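PDB 5FP1: tonb-dependent siderophore receptor from Acinetobacter baumannii, which probably takes part in the first step of iron uptake by binding iron-chelating siderophores at the outer membrane, and may bind ferric enterobactin with micromolar affinity. Local coordinates for residues Gly78-Asp83 with Ser91-Met96; Gly128-Val133 with Val495-Gly500; Asp298-Asn303 with Gly363-Ile368; Asn321-Asp326 with Ala499-Asn504; Gln448-Thr453 with Tyr459-Asn464. All blocks are in the same frame, centred on the assembly; numbering follows the deposited sequence. Where two conformers were deposited one is given.

Contact 1: residues Gly78-Asp83 with Ser91-Met96; sequences GNPNGD and SSESSM
E93 reaches across to P80 and D83 by lying fully extended from a type I turn, S92 to S95, in the plug domain. With CG anti to the backbone N (chi1 -171°) and the chain straight beyond it, the shaft passes the backbone of D83, where E93 CG sits 3.6 Å from D83 O. Farther out, the carboxylate meets the pyrrolidine ring of P80 at a slant, E93 OE2 to P80 CG being 3.9 Å. In the conformer modelled here, M96 crosses D83 at about a right angle. No direct hydrogen bond joins the two loops. Instead, two waters do: one lies 2.9 Å from E93 OE2 and is also held by N79 ND2 and P80 O; the other lies 2.7 Å from E93 OE2 and 3.2 Å from D83 O, with G82 N as a weak donor. The buried E93 carboxylate thus divides its bonding between R84, at OE1, and two waters, while D83 OD2 pairs with R109, which probably favours the charged form of both acids.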
# COMPACT_ATOMS: atom_id res chain seq x y z
N GLY A 78 3.09 -10.79 -14.91
CA GLY A 78 1.74 -11.16 -14.53
C GLY A 78 1.15 -10.41 -13.36
O GLY A 78 0.12 -10.80 -12.82
N ASN A 79 1.80 -9.33 -12.93
CA ASN A 79 1.22 -8.48 -11.90
C ASN A 79 1.69 -7.05 -12.00
O ASN A 79 2.85 -6.82 -12.30
CB ASN A 79 1.50 -9.04 -10.53
CG ASN A 79 2.95 -8.93 -10.13
OD1 ASN A 79 3.82 -9.58 -10.71
ND2 ASN A 79 3.21 -8.14 -9.09
N PRO A 80 0.78 -6.09 -11.74
CA PRO A 80 1.10 -4.68 -12.00
C PRO A 80 2.12 -4.12 -11.04
O PRO A 80 2.38 -4.69 -9.96
CB PRO A 80 -0.25 -3.98 -11.87
CG PRO A 80 -1.03 -4.85 -10.93
CD PRO A 80 -0.60 -6.26 -11.28
N ASN A 81 2.73 -3.01 -11.45
CA ASN A 81 3.87 -2.43 -10.76
C ASN A 81 3.48 -1.24 -9.88
O ASN A 81 4.23 -0.28 -9.78
CB ASN A 81 4.89 -1.95 -11.79
CG ASN A 81 4.35 -0.82 -12.67
OD1 ASN A 81 3.15 -0.52 -12.66
ND2 ASN A 81 5.24 -0.15 -13.41
N GLY A 82 2.29 -1.28 -9.27
CA GLY A 82 1.83 -0.17 -8.43
C GLY A 82 2.17 -0.36 -6.96
O GLY A 82 3.12 -1.07 -6.62
N ASP A 83 1.41 0.29 -6.07
CA ASP A 83 1.62 0.07 -4.64
C ASP A 83 1.37 -1.42 -4.32
O ASP A 83 0.29 -1.95 -4.64
CB ASP A 83 0.68 0.91 -3.79
CG ASP A 83 0.83 2.40 -4.02
OD1 ASP A 83 1.94 2.89 -4.33
OD2 ASP A 83 -0.20 3.09 -3.88
N SER A 91 0.72 -9.90 1.68
CA SER A 91 0.33 -8.84 0.74
C SER A 91 -0.97 -8.17 1.14
O SER A 91 -1.98 -8.83 1.44
CB SER A 91 0.19 -9.39 -0.68
OG SER A 91 -0.44 -8.43 -1.49
N SER A 92 -0.96 -6.83 1.11
CA SER A 92 -2.20 -6.09 1.35
C SER A 92 -2.62 -5.30 0.11
O SER A 92 -3.51 -4.46 0.17
CB SER A 92 -2.05 -5.16 2.54
OG SER A 92 -1.23 -4.06 2.21
N GLU A 93 -2.03 -5.66 -1.03
CA GLU A 93 -2.32 -5.02 -2.30
C GLU A 93 -3.82 -5.02 -2.63
O GLU A 93 -4.37 -4.00 -3.12
CB GLU A 93 -1.53 -5.71 -3.42
CG GLU A 93 -1.61 -4.97 -4.76
CD GLU A 93 -0.89 -5.66 -5.90
OE1 GLU A 93 -0.17 -6.69 -5.65
OE2 GLU A 93 -1.05 -5.17 -7.06
N SER A 94 -4.50 -6.14 -2.38
CA SER A 94 -5.95 -6.24 -2.66
C SER A 94 -6.84 -5.72 -1.52
O SER A 94 -8.06 -5.80 -1.62
CB SER A 94 -6.35 -7.66 -3.03
OG SER A 94 -5.63 -8.14 -4.15
N SER A 95 -6.22 -5.20 -0.46
CA SER A 95 -6.87 -4.73 0.78
C SER A 95 -6.44 -3.31 1.11
O SER A 95 -6.06 -2.98 2.24
CB SER A 95 -6.58 -5.69 1.95
OG SER A 95 -7.02 -6.99 1.60
N MET A 96 -6.51 -2.44 0.11
CA MET A 96 -6.22 -1.02 0.29
C MET A 96 -7.53 -0.23 0.18
O MET A 96 -8.31 -0.40 -0.77
CB MET A 96 -5.22 -0.55 -0.75
CG MET A 96 -3.99 -1.43 -0.82
SD MET A 96 -2.72 -0.79 -1.93
CE MET A 96 -2.39 0.78 -1.15
O HOH W 1 0.85 -6.73 -8.53
O HOH W 2 0.00 -2.76 -7.69

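Contact 2: residues Gly128-Val133 with Val495-Gly500; sequences GGAGSV and VGLNAG
L497 meets A130 and G131 where a loop of the plug domain touches a loop of the surrounding beta-barrel, the two-part architecture of TonB-dependent receptors. The close part is a fork: a chi1 of -177° stretches the isobutyl group of L497 away from its own backbone N, and one methyl goes to each partner. L497 CD1 lies 3.6 Å from A130 CB, methyl against methyl, while L497 CD2 comes over the backbone of G131, 3.9 Å from G131 CA. G131 has no side chain, so the methyl approaches its main chain directly. The carbonyls of these two tightly packed residues are bonded outside the contact, G131 O to S491 on the barrel wall and A130 O to R102. Away from the fork the segments part company: S132 points away, and no hydrogen bond passes between them. That looser part is still largely buried, and S132 N is bonded to the hydroxyl of S95. L497 itself is carried on a type I turn from G496 to A499, closed by A499 N to G496 O at 3.0 Å. An Asx turn overlaps its end, in which G500 N donates to N498 OD1 at 2.9 Å, tilted 33° from the plane of that amide carbonyl.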
# COMPACT_ATOMS: atom_id res chain seq x y z
N GLY A 128 -12.94 -5.66 7.37
CA GLY A 128 -12.78 -5.34 5.95
C GLY A 128 -13.26 -6.35 4.93
O GLY A 128 -13.28 -6.05 3.73
N GLY A 129 -13.70 -7.52 5.37
CA GLY A 129 -14.08 -8.58 4.46
C GLY A 129 -12.90 -9.35 3.87
O GLY A 129 -11.88 -9.57 4.54
N ALA A 130 -13.04 -9.77 2.62
CA ALA A 130 -12.02 -10.56 1.98
C ALA A 130 -10.66 -9.88 2.07
O ALA A 130 -10.55 -8.67 1.92
CB ALA A 130 -12.37 -10.82 0.54
N GLY A 131 -9.63 -10.68 2.34
CA GLY A 131 -8.29 -10.18 2.42
C GLY A 131 -7.93 -9.76 3.83
O GLY A 131 -8.37 -10.38 4.81
N SER A 132 -7.16 -8.69 3.96
CA SER A 132 -6.69 -8.26 5.27
C SER A 132 -6.01 -9.42 6.06
O SER A 132 -6.27 -9.62 7.25
CB SER A 132 -7.82 -7.63 6.08
OG SER A 132 -8.14 -6.35 5.51
N VAL A 133 -5.16 -10.18 5.36
CA VAL A 133 -4.50 -11.34 5.96
C VAL A 133 -3.51 -10.94 7.06
O VAL A 133 -3.59 -11.42 8.19
CB VAL A 133 -3.77 -12.15 4.87
CG1 VAL A 133 -2.92 -13.26 5.49
CG2 VAL A 133 -4.77 -12.71 3.88
N VAL A 495 -9.96 -17.01 -3.95
CA VAL A 495 -9.30 -16.93 -5.24
C VAL A 495 -10.03 -15.89 -6.09
O VAL A 495 -11.23 -15.73 -6.00
CB VAL A 495 -9.24 -18.30 -5.97
CG1 VAL A 495 -10.61 -18.69 -6.45
CG2 VAL A 495 -8.27 -18.25 -7.14
N GLY A 496 -9.26 -15.17 -6.90
CA GLY A 496 -9.77 -14.08 -7.75
C GLY A 496 -9.90 -12.73 -7.06
O GLY A 496 -10.46 -11.80 -7.61
N LEU A 497 -9.41 -12.63 -5.83
CA LEU A 497 -9.55 -11.39 -5.07
C LEU A 497 -8.93 -10.16 -5.75
O LEU A 497 -9.35 -9.03 -5.49
CB LEU A 497 -8.95 -11.57 -3.67
CG LEU A 497 -9.09 -10.35 -2.74
CD1 LEU A 497 -10.57 -10.04 -2.50
CD2 LEU A 497 -8.36 -10.60 -1.44
N ASN A 498 -7.93 -10.35 -6.62
CA ASN A 498 -7.32 -9.20 -7.27
C ASN A 498 -8.24 -8.54 -8.32
O ASN A 498 -7.92 -7.49 -8.88
CB ASN A 498 -5.95 -9.55 -7.88
CG ASN A 498 -6.01 -10.59 -9.01
OD1 ASN A 498 -7.03 -10.78 -9.66
ND2 ASN A 498 -4.87 -11.22 -9.28
N ALA A 499 -9.36 -9.20 -8.60
CA ALA A 499 -10.43 -8.65 -9.47
C ALA A 499 -9.94 -8.44 -10.88
O ALA A 499 -10.46 -7.58 -11.62
CB ALA A 499 -10.99 -7.35 -8.92
N GLY A 500 -8.93 -9.21 -11.25
CA GLY A 500 -8.47 -9.23 -12.62
C GLY A 500 -6.99 -8.94 -12.78
O GLY A 500 -6.30 -9.61 -13.55

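Contact 3: residues Asp298-Asn303 with Gly363-Ile368; sequences DYVWTN and GGYNII. With C8E ((hydroxyethyloxy)tri(ethyloxy)octane), chain D.
Y365 spans the gap to D298 and V300 on the beta-barrel wall, from strand 346-368 to strand 284-304, with strand 315-341 running between them as the neighbour of both. The axes of the short segments come no closer than 8.0 Å, so the contact is made by side chains. From CB, which points toward the other strand, the ring is carried over by a chi1 of -70° that leaves CG anti to the carbonyl carbon. One flank does the touching: Y365 CD2 lies 3.7 Å from V300 CG2, which comes in obliquely, and 4.1 Å from Y299 O, which sits at the ring edge. Next along, Y365 CE2 is 3.3 Å from D298 OD1. I324 of the intervening strand also packs on the tyrosine. At the tip the ring and carboxylate planes are nearly coplanar, 15° apart, although the two side chains cross at about a right angle. The hydroxyl ends the reach as donor, Y365 OH to D298 OD1 at 2.5 Å, D298 OD1 receiving it on its syn lone pair.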
# COMPACT_ATOMS: atom_id res chain seq x y z
N ASP A 298 -2.14 2.01 -17.85
CA ASP A 298 -1.66 1.72 -19.20
C ASP A 298 -0.15 1.86 -19.14
O ASP A 298 0.35 2.95 -18.88
CB ASP A 298 -2.28 2.74 -20.18
CG ASP A 298 -1.96 2.45 -21.63
OD1 ASP A 298 -1.36 1.41 -21.95
OD2 ASP A 298 -2.31 3.29 -22.47
N TYR A 299 0.56 0.75 -19.29
CA TYR A 299 1.98 0.76 -19.06
C TYR A 299 2.79 -0.24 -19.87
O TYR A 299 2.31 -1.32 -20.27
CB TYR A 299 2.31 0.59 -17.57
CG TYR A 299 2.01 -0.77 -16.99
CD1 TYR A 299 2.84 -1.85 -17.23
CD2 TYR A 299 0.92 -0.95 -16.16
CE1 TYR A 299 2.59 -3.10 -16.67
CE2 TYR A 299 0.65 -2.20 -15.61
CZ TYR A 299 1.48 -3.27 -15.86
OH TYR A 299 1.17 -4.51 -15.32
N VAL A 300 4.03 0.17 -20.10
CA VAL A 300 5.11 -0.66 -20.63
C VAL A 300 6.37 -0.33 -19.84
O VAL A 300 6.77 0.84 -19.77
CB VAL A 300 5.40 -0.36 -22.13
CG1 VAL A 300 6.69 -1.03 -22.57
CG2 VAL A 300 4.24 -0.82 -22.99
N TRP A 301 6.97 -1.31 -19.19
CA TRP A 301 8.20 -1.07 -18.45
C TRP A 301 9.17 -2.24 -18.60
O TRP A 301 8.80 -3.33 -19.10
CB TRP A 301 7.94 -0.72 -16.96
CG TRP A 301 7.36 -1.79 -16.21
CD1 TRP A 301 6.02 -2.07 -16.08
CD2 TRP A 301 8.06 -2.81 -15.47
NE1 TRP A 301 5.86 -3.21 -15.33
CE2 TRP A 301 7.09 -3.67 -14.93
CE3 TRP A 301 9.41 -3.09 -15.23
CZ2 TRP A 301 7.42 -4.80 -14.15
CZ3 TRP A 301 9.74 -4.19 -14.45
CH2 TRP A 301 8.76 -5.04 -13.94
N THR A 302 10.41 -2.01 -18.19
CA THR A 302 11.49 -2.93 -18.47
C THR A 302 11.93 -3.74 -17.28
O THR A 302 12.32 -3.19 -16.25
CB THR A 302 12.73 -2.17 -19.01
OG1 THR A 302 12.38 -1.53 -20.24
CG2 THR A 302 13.87 -3.13 -19.23
N ASN A 303 11.90 -5.06 -17.46
CA ASN A 303 12.58 -5.99 -16.56
C ASN A 303 14.05 -6.10 -17.04
O ASN A 303 14.30 -6.46 -18.19
CB ASN A 303 11.83 -7.33 -16.59
CG ASN A 303 12.56 -8.49 -15.90
OD1 ASN A 303 13.78 -8.48 -15.68
ND2 ASN A 303 11.80 -9.54 -15.63
N GLY A 363 -6.03 -5.85 -21.02
CA GLY A 363 -5.25 -6.23 -22.20
C GLY A 363 -3.77 -5.97 -21.94
O GLY A 363 -3.34 -5.67 -20.79
N GLY A 364 -3.00 -6.03 -23.00
CA GLY A 364 -1.57 -5.74 -22.93
C GLY A 364 -1.10 -5.45 -24.32
O GLY A 364 -1.92 -5.32 -25.25
N TYR A 365 0.21 -5.37 -24.49
CA TYR A 365 0.79 -4.98 -25.78
C TYR A 365 1.49 -6.12 -26.45
O TYR A 365 2.22 -6.90 -25.80
CB TYR A 365 1.72 -3.77 -25.66
CG TYR A 365 0.98 -2.48 -25.36
CD1 TYR A 365 0.33 -1.76 -26.36
CD2 TYR A 365 0.88 -2.01 -24.06
CE1 TYR A 365 -0.37 -0.61 -26.08
CE2 TYR A 365 0.19 -0.85 -23.77
CZ TYR A 365 -0.44 -0.16 -24.78
OH TYR A 365 -1.15 0.97 -24.45
N ASN A 366 1.20 -6.28 -27.74
CA ASN A 366 2.08 -7.05 -28.63
C ASN A 366 3.16 -6.11 -29.17
O ASN A 366 2.91 -4.91 -29.38
CB ASN A 366 1.32 -7.65 -29.80
CG ASN A 366 0.47 -8.84 -29.40
OD1 ASN A 366 0.78 -9.57 -28.47
ND2 ASN A 366 -0.61 -9.05 -30.14
N ILE A 367 4.34 -6.67 -29.39
CA ILE A 367 5.45 -5.99 -30.04
C ILE A 367 5.61 -6.61 -31.43
O ILE A 367 5.65 -7.83 -31.55
CB ILE A 367 6.75 -6.20 -29.26
CG1 ILE A 367 6.47 -6.19 -27.75
CG2 ILE A 367 7.74 -5.13 -29.64
CD1 ILE A 367 7.44 -7.05 -26.94
N ILE A 368 5.69 -5.77 -32.46
CA ILE A 368 5.72 -6.24 -33.85
C ILE A 368 6.93 -5.62 -34.53
O ILE A 368 7.09 -4.41 -34.50
CB ILE A 368 4.43 -5.86 -34.59
CG1 ILE A 368 3.20 -6.35 -33.80
CG2 ILE A 368 4.44 -6.45 -36.01
CD1 ILE A 368 1.88 -5.98 -34.40
C1 C8E D . -8.95 -1.54 -21.29
C2 C8E D . -8.31 -2.84 -21.74
C3 C8E D . -8.39 -2.92 -23.26
C4 C8E D . -7.06 -3.32 -23.86
C5 C8E D . -7.22 -3.99 -25.21
C6 C8E D . -7.97 -3.14 -26.22
C7 C8E D . -8.04 -3.88 -27.54
C8 C8E D . -7.75 -2.98 -28.73
O9 C8E D . -7.82 -3.78 -29.92

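Contact 4: residues Asn321-Asp326 with Ala499-Asn504; sequences NSAITD and AGWGDN. With C8E ((hydroxyethyloxy)tri(ethyloxy)octane), chain D.
On the inner side of the beta-barrel wall, where the long loop between strands 482-493 and 518-531 folds inward, W501 lies against A323 and T325 of strand 315-341. These two residues are next-but-one neighbours on the strand, so both point toward the loop, and the indole spans them. A chi1 of -158° turns CG of W501 away from the backbone N and swings the ring system out to the wall. A323 CB meets the pyrrole part obliquely, 3.3 Å from W501 NE1 and 3.8 Å from W501 CE2. Nearer the root of the side chain, T325 CG2 is 3.8 Å from W501 CD1 and 3.9 Å from W501 CB, the threonine and tryptophan crossing at about a right angle. No hydrogen bond links the two segments. The indole N-H is instead taken up by the hydroxyl of Y299 on the adjoining strand 284-304, which helps set the rotation of the ring, while K362 makes a cation-pi contact with it and P80 of the plug packs on it. The strand's other face meets detergent: I324 O is 3.4 Å from C2 of the bound C8E, and D326 CB is 3.6 Å from its C1. Loop residues inside and an alkyl chain outside place this strand in the wall of an outer-membrane beta-barrel, with an inward-folded loop between wall and plug, as in TonB-dependent receptors.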
# COMPACT_ATOMS: atom_id res chain seq x y z
N ASN A 321 7.34 -5.70 -20.05
CA ASN A 321 6.17 -5.99 -19.23
C ASN A 321 5.14 -4.91 -19.54
O ASN A 321 5.49 -3.74 -19.71
CB ASN A 321 6.49 -5.96 -17.74
CG ASN A 321 7.35 -7.16 -17.29
OD1 ASN A 321 7.20 -8.27 -17.78
ND2 ASN A 321 8.21 -6.93 -16.39
N SER A 322 3.88 -5.31 -19.67
CA SER A 322 2.84 -4.37 -20.02
C SER A 322 1.50 -4.83 -19.50
O SER A 322 1.29 -6.01 -19.17
CB SER A 322 2.74 -4.20 -21.54
OG SER A 322 2.09 -5.31 -22.14
N ALA A 323 0.59 -3.86 -19.40
CA ALA A 323 -0.83 -4.11 -19.19
C ALA A 323 -1.64 -2.86 -19.56
O ALA A 323 -1.12 -1.75 -19.53
CB ALA A 323 -1.12 -4.48 -17.74
N ILE A 324 -2.91 -3.08 -19.88
CA ILE A 324 -3.86 -2.01 -20.10
C ILE A 324 -5.11 -2.42 -19.36
O ILE A 324 -5.72 -3.44 -19.70
CB ILE A 324 -4.23 -1.86 -21.59
CG1 ILE A 324 -3.00 -1.79 -22.49
CG2 ILE A 324 -5.13 -0.62 -21.78
CD1 ILE A 324 -3.31 -2.03 -23.97
N THR A 325 -5.46 -1.69 -18.31
CA THR A 325 -6.63 -2.04 -17.53
C THR A 325 -7.59 -0.87 -17.44
O THR A 325 -7.18 0.30 -17.36
CB THR A 325 -6.28 -2.53 -16.10
OG1 THR A 325 -5.57 -1.51 -15.35
CG2 THR A 325 -5.45 -3.81 -16.17
N ASP A 326 -8.86 -1.22 -17.33
CA ASP A 326 -9.92 -0.22 -17.17
C ASP A 326 -10.97 -0.82 -16.26
O ASP A 326 -11.62 -1.81 -16.59
CB ASP A 326 -10.53 0.13 -18.52
CG ASP A 326 -11.55 1.28 -18.43
OD1 ASP A 326 -12.12 1.52 -17.37
OD2 ASP A 326 -11.80 1.91 -19.46
N ALA A 499 -9.36 -9.20 -8.60
CA ALA A 499 -10.43 -8.65 -9.47
C ALA A 499 -9.94 -8.44 -10.88
O ALA A 499 -10.46 -7.58 -11.62
CB ALA A 499 -10.99 -7.35 -8.92
N GLY A 500 -8.93 -9.21 -11.25
CA GLY A 500 -8.47 -9.23 -12.62
C GLY A 500 -6.99 -8.94 -12.78
O GLY A 500 -6.30 -9.61 -13.55
N TRP A 501 -6.49 -7.93 -12.10
CA TRP A 501 -5.08 -7.56 -12.31
C TRP A 501 -4.54 -6.98 -11.00
O TRP A 501 -5.01 -5.97 -10.50
CB TRP A 501 -4.97 -6.57 -13.47
CG TRP A 501 -3.60 -6.54 -14.09
CD1 TRP A 501 -2.73 -5.48 -14.13
CD2 TRP A 501 -2.92 -7.63 -14.70
NE1 TRP A 501 -1.55 -5.85 -14.73
CE2 TRP A 501 -1.63 -7.17 -15.08
CE3 TRP A 501 -3.26 -8.97 -14.94
CZ2 TRP A 501 -0.73 -7.98 -15.74
CZ3 TRP A 501 -2.35 -9.78 -15.60
CH2 TRP A 501 -1.11 -9.29 -15.99
N GLY A 502 -3.58 -7.68 -10.43
CA GLY A 502 -3.05 -7.35 -9.13
C GLY A 502 -2.14 -8.48 -8.70
O GLY A 502 -1.48 -9.12 -9.53
N ASP A 503 -2.14 -8.75 -7.42
CA ASP A 503 -1.22 -9.72 -6.83
C ASP A 503 -1.40 -11.06 -7.56
O ASP A 503 -2.51 -11.60 -7.56
CB ASP A 503 -1.51 -9.85 -5.33
CG ASP A 503 -0.45 -10.71 -4.59
OD1 ASP A 503 -0.10 -11.76 -5.14
OD2 ASP A 503 0.08 -10.28 -3.55
N ASN A 504 -0.35 -11.56 -8.20
CA ASN A 504 -0.48 -12.76 -9.02
C ASN A 504 -0.78 -14.03 -8.20
O ASN A 504 -1.27 -15.01 -8.77
CB ASN A 504 0.76 -12.97 -9.90
CG ASN A 504 2.06 -12.86 -9.12
OD1 ASN A 504 2.41 -11.79 -8.61
ND2 ASN A 504 2.77 -13.97 -9.01
C1 C8E D . -8.95 -1.54 -21.29
C2 C8E D . -8.31 -2.84 -21.74
C3 C8E D . -8.39 -2.92 -23.26
C4 C8E D . -7.06 -3.32 -23.86
C5 C8E D . -7.22 -3.99 -25.21
C6 C8E D . -7.97 -3.14 -26.22
C7 C8E D . -8.04 -3.88 -27.54
C8 C8E D . -7.75 -2.98 -28.73
O9 C8E D . -7.82 -3.78 -29.92

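Contact 5: residues Gln448-Thr453 with Tyr459-Asn464; sequences QNFLAT and YTAKNN. With C8E ((hydroxyethyloxy)tri(ethyloxy)octane), chain G.
A beta hairpin of the barrel, strand 433-450 returning as strand 459-476, brings Q448, N449 and F450 against A461, T460 and Y459. The N-to-C directions of the short antiparallel segments make an angle of 161°. Q448 with A461 and F450 with Y459 are hydrogen-bonded pairs: Q448 N gives to A461 O at 2.8 Å, F450 N to Y459 O at 2.8 Å, and the return bond from Y459 N to F450 O is longer, at 3.2 Å. Between them N449 and T460 form a non-hydrogen-bonded pair whose side chains lie alongside, pointing the same way. There T460 OG1 donates to N449 OD1 at 2.6 Å, in the plane of the amide carbonyl, while N449 ND2 is held by D413 on the next strand; together the two bonds fix which way the amide is turned. On the other face, a chi1 of 82° sets CG of Y459 between its backbone N and carbonyl carbon and lays the ring beside F450. The rings are nearly parallel, 14° apart, but displaced, with little overlap and centroids 4.6 Å apart. F450 CD2 lies over one face of the tyrosine, 3.4 Å from Y459 CZ, and Y459 OH over a face of F450, whose edge meets A461 CB at 4.0 Å. A bound C8E runs past N449 and L451. The backbone bonds thus set the register, the T460-N449 bond adds a polar tie, and the rings add mainly van der Waals contact.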
# COMPACT_ATOMS: atom_id res chain seq x y z
N GLN A 448 -14.22 -14.46 -14.49
CA GLN A 448 -13.30 -13.94 -15.46
C GLN A 448 -13.48 -14.65 -16.78
O GLN A 448 -13.42 -15.86 -16.82
CB GLN A 448 -11.87 -14.08 -14.96
CG GLN A 448 -11.45 -12.86 -14.20
CD GLN A 448 -10.00 -12.80 -13.78
OE1 GLN A 448 -9.75 -12.46 -12.66
NE2 GLN A 448 -9.07 -13.07 -14.67
N ASN A 449 -13.71 -13.87 -17.83
CA ASN A 449 -13.87 -14.39 -19.20
C ASN A 449 -12.59 -14.21 -20.01
O ASN A 449 -12.20 -13.07 -20.32
CB ASN A 449 -15.03 -13.66 -19.88
CG ASN A 449 -16.35 -13.85 -19.13
OD1 ASN A 449 -16.79 -14.97 -18.92
ND2 ASN A 449 -16.95 -12.75 -18.70
N PHE A 450 -11.91 -15.31 -20.33
CA PHE A 450 -10.65 -15.26 -21.03
C PHE A 450 -10.84 -15.48 -22.53
O PHE A 450 -11.47 -16.46 -22.94
CB PHE A 450 -9.73 -16.35 -20.53
CG PHE A 450 -9.34 -16.21 -19.09
CD1 PHE A 450 -8.26 -15.41 -18.72
CD2 PHE A 450 -10.06 -16.84 -18.10
CE1 PHE A 450 -7.89 -15.27 -17.38
CE2 PHE A 450 -9.72 -16.70 -16.76
CZ PHE A 450 -8.63 -15.92 -16.40
N LEU A 451 -10.29 -14.58 -23.34
CA LEU A 451 -10.25 -14.78 -24.79
C LEU A 451 -9.32 -15.91 -25.14
O LEU A 451 -8.41 -16.25 -24.36
CB LEU A 451 -9.79 -13.50 -25.51
CG LEU A 451 -10.69 -12.27 -25.32
CD1 LEU A 451 -10.01 -11.05 -25.92
CD2 LEU A 451 -12.09 -12.46 -25.91
N ALA A 452 -9.57 -16.55 -26.29
CA ALA A 452 -8.69 -17.58 -26.81
C ALA A 452 -7.29 -17.03 -26.99
O ALA A 452 -7.10 -15.87 -27.33
CB ALA A 452 -9.18 -18.13 -28.16
N THR A 453 -6.32 -17.89 -26.76
CA THR A 453 -4.91 -17.61 -27.01
C THR A 453 -4.40 -18.60 -28.03
O THR A 453 -5.15 -19.46 -28.49
CB THR A 453 -4.08 -17.75 -25.72
OG1 THR A 453 -4.05 -19.13 -25.30
CG2 THR A 453 -4.67 -16.90 -24.60
N TYR A 459 -12.36 -19.42 -22.33
CA TYR A 459 -13.06 -20.06 -21.24
C TYR A 459 -13.41 -19.04 -20.17
O TYR A 459 -12.90 -17.91 -20.19
CB TYR A 459 -12.21 -21.20 -20.67
CG TYR A 459 -11.14 -20.78 -19.68
CD1 TYR A 459 -9.93 -20.26 -20.13
CD2 TYR A 459 -11.31 -20.95 -18.32
CE1 TYR A 459 -8.94 -19.88 -19.24
CE2 TYR A 459 -10.33 -20.59 -17.43
CZ TYR A 459 -9.14 -20.06 -17.89
OH TYR A 459 -8.16 -19.73 -16.99
N THR A 460 -14.35 -19.41 -19.30
CA THR A 460 -14.75 -18.60 -18.19
C THR A 460 -14.40 -19.32 -16.89
O THR A 460 -14.73 -20.50 -16.69
CB THR A 460 -16.27 -18.31 -18.24
OG1 THR A 460 -16.57 -17.48 -19.39
CG2 THR A 460 -16.76 -17.64 -16.96
N ALA A 461 -13.73 -18.60 -15.98
CA ALA A 461 -13.47 -19.11 -14.64
C ALA A 461 -14.36 -18.38 -13.66
O ALA A 461 -14.54 -17.16 -13.74
CB ALA A 461 -12.00 -18.92 -14.27
N LYS A 462 -14.93 -19.11 -12.71
CA LYS A 462 -15.79 -18.46 -11.73
C LYS A 462 -15.59 -19.07 -10.35
O LYS A 462 -15.56 -20.28 -10.18
CB LYS A 462 -17.26 -18.59 -12.15
CG LYS A 462 -18.20 -17.90 -11.18
CD LYS A 462 -19.55 -17.60 -11.80
CE LYS A 462 -20.36 -18.85 -12.00
NZ LYS A 462 -21.78 -18.49 -12.30
N ASN A 463 -15.47 -18.22 -9.35
CA ASN A 463 -15.43 -18.67 -7.96
C ASN A 463 -16.61 -18.08 -7.23
O ASN A 463 -16.92 -16.90 -7.39
CB ASN A 463 -14.15 -18.20 -7.29
CG ASN A 463 -14.07 -18.62 -5.84
OD1 ASN A 463 -14.44 -17.87 -4.95
ND2 ASN A 463 -13.64 -19.84 -5.61
N ASN A 464 -17.24 -18.89 -6.42
CA ASN A 464 -18.22 -18.44 -5.45
C ASN A 464 -17.74 -18.93 -4.10
O ASN A 464 -17.47 -20.12 -3.93
CB ASN A 464 -19.60 -19.04 -5.73
CG ASN A 464 -20.26 -18.40 -6.93
OD1 ASN A 464 -20.89 -17.34 -6.83
ND2 ASN A 464 -20.08 -19.00 -8.07
C1 C8E G . -10.70 -6.89 -22.80
C2 C8E G . -12.11 -7.46 -22.93
C3 C8E G . -12.08 -8.96 -23.15
C4 C8E G . -13.45 -9.58 -23.35
C5 C8E G . -13.56 -10.96 -22.70
C6 C8E G . -14.56 -11.86 -23.43
C7 C8E G . -16.02 -11.62 -23.05
C8 C8E G . -16.91 -12.70 -23.67
O9 C8E G . -17.81 -13.23 -22.69

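How the contacts relate
Along the chain contact 1 comes first, wholly within the plug; its centre is about 7 Å from that of the chain. Contacts 1 and 2 lie about 11 Å apart, centre to centre. Contact 2 pairs the plug with the loop after strand 482-493, and contact 4 ends on the same loop, sharing A499 and G500. Contacts 3 and 4 alternate in sequence and lie about 11 Å apart, centre to centre, on strands 284-304, 315-341 and 346-368, both touching the same detergent molecule. Contact 5, in the hairpin of strands 433-450 and 459-476, reaches contacts 2 and 4 through Q448 and G500. One inward loop thus joins barrel wall to plug, the part that fills the pore of these receptors.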